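Local structure of pirin-like protein YhaK (Escherichia coli, 2VEC) at residues S208-F213 and A224-G228. The protein is a redox-sensitive bicupin of the pirin family with a reactive cysteine, and shows no quercetin 2,3-dioxygenase activity. Numbering follows the deposited sequence.
Sequences SIHGKF and ALTCG
Leu225 lies alongside the ring of Phe213, both side chains pointing the same way from one face of the sheet. Its CD2 meets the ring at CZ (3.7 Å from Leu225 CD2 to Phe213 CZ), while CD1 sits over one face of the ring. The backbones beneath form an antiparallel hydrogen-bonded pair: Leu225 N gives to Phe213 O at 2.8 Å, and Phe213 N to Leu225 O at 3.0 Å. Further along, where strand pairing has ended, Ser208 takes over. Its chi1 of 160° swings OG away from the residue's own N and in between the segments, where it accepts from Gly228 N (2.9 Å to Ser208 OG, N-H...O angle 156°) and donates to Gly211 O, in the carbonyl plane, 2.6 Å from Ser208 OG. One buried hydroxyl thus links both segments and fixes the corner between Ser208 and Gly211, within which Ile209 and His210 form a classic beta bulge opposite Arg248. Cys227 packs its SG 3.8 Å from Gly211 CA, and the same sulfur is disulfide-bonded to Cys33, tying this turn to the N-terminal part of the chain. In the C-terminal cupin domain, the contact spans the end of hairpin 213-217/220-225 and the links to strands 203-208 and 230-234 of the other sheet, with Leu206 of strand 203-208 touching both Phe213 and Leu225.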
# COMPACT_ATOMS: atom_id res chain seq x y z
N SER A 208 7.83 -2.71 -4.94
CA SER A 208 8.04 -1.86 -6.09
C SER A 208 6.66 -1.53 -6.69
O SER A 208 5.91 -2.47 -7.09
CB SER A 208 8.92 -2.59 -7.11
OG SER A 208 8.76 -1.99 -8.42
N ILE A 209 6.32 -0.24 -6.76
CA ILE A 209 5.14 0.18 -7.53
C ILE A 209 5.56 0.33 -8.99
O ILE A 209 4.92 -0.23 -9.91
CB ILE A 209 4.53 1.48 -6.99
CG1 ILE A 209 3.96 1.27 -5.55
CG2 ILE A 209 3.39 1.98 -7.92
CD1 ILE A 209 3.66 2.66 -4.85
N HIS A 210 6.64 1.09 -9.18
CA HIS A 210 7.34 1.06 -10.46
C HIS A 210 8.80 1.37 -10.29
O HIS A 210 9.25 2.06 -9.38
CB HIS A 210 6.67 1.89 -11.55
CG HIS A 210 6.86 3.37 -11.39
ND1 HIS A 210 8.01 4.02 -11.78
CD2 HIS A 210 6.03 4.32 -10.92
CE1 HIS A 210 7.88 5.32 -11.55
NE2 HIS A 210 6.68 5.52 -11.04
N GLY A 211 9.58 0.66 -11.10
CA GLY A 211 11.05 0.72 -11.04
C GLY A 211 11.69 -0.30 -10.12
O GLY A 211 11.03 -1.09 -9.42
N LYS A 212 13.02 -0.32 -10.14
CA LYS A 212 13.79 -1.32 -9.42
C LYS A 212 14.64 -0.62 -8.37
O LYS A 212 14.96 0.57 -8.50
CB LYS A 212 14.65 -2.12 -10.40
CG LYS A 212 15.51 -1.29 -11.27
CD LYS A 212 16.27 -2.17 -12.31
CE LYS A 212 16.75 -1.32 -13.47
NZ LYS A 212 17.88 -2.04 -14.18
N PHE A 213 14.98 -1.33 -7.30
CA PHE A 213 15.69 -0.73 -6.19
C PHE A 213 16.29 -1.81 -5.33
O PHE A 213 15.96 -2.98 -5.49
CB PHE A 213 14.79 0.21 -5.36
CG PHE A 213 13.66 -0.46 -4.58
CD1 PHE A 213 12.56 -1.03 -5.24
CD2 PHE A 213 13.66 -0.45 -3.18
CE1 PHE A 213 11.46 -1.60 -4.49
CE2 PHE A 213 12.59 -1.02 -2.44
CZ PHE A 213 11.48 -1.59 -3.10
N ALA A 224 17.50 -7.06 -3.48
CA ALA A 224 17.36 -6.27 -4.72
C ALA A 224 16.00 -6.65 -5.35
O ALA A 224 15.66 -7.85 -5.44
CB ALA A 224 18.55 -6.55 -5.67
N LEU A 225 15.24 -5.65 -5.75
CA LEU A 225 13.88 -5.82 -6.23
C LEU A 225 13.76 -5.29 -7.64
O LEU A 225 14.19 -4.16 -7.92
CB LEU A 225 12.89 -5.10 -5.29
CG LEU A 225 12.63 -5.77 -3.92
CD1 LEU A 225 13.70 -5.48 -2.88
CD2 LEU A 225 11.23 -5.32 -3.37
N THR A 226 13.23 -6.11 -8.54
CA THR A 226 12.96 -5.67 -9.89
C THR A 226 11.54 -5.09 -9.93
O THR A 226 10.86 -5.06 -8.90
CB THR A 226 13.17 -6.81 -10.93
OG1 THR A 226 13.23 -6.23 -12.25
CG2 THR A 226 12.08 -7.83 -10.85
N CYS A 227 11.11 -4.59 -11.09
CA CYS A 227 9.82 -3.90 -11.19
C CYS A 227 8.70 -4.83 -10.71
O CYS A 227 8.62 -5.96 -11.18
CB CYS A 227 9.55 -3.49 -12.64
SG CYS A 227 10.76 -2.32 -13.29
N GLY A 228 7.84 -4.33 -9.81
CA GLY A 228 6.74 -5.12 -9.30
C GLY A 228 7.07 -6.18 -8.24
O GLY A 228 6.15 -6.79 -7.70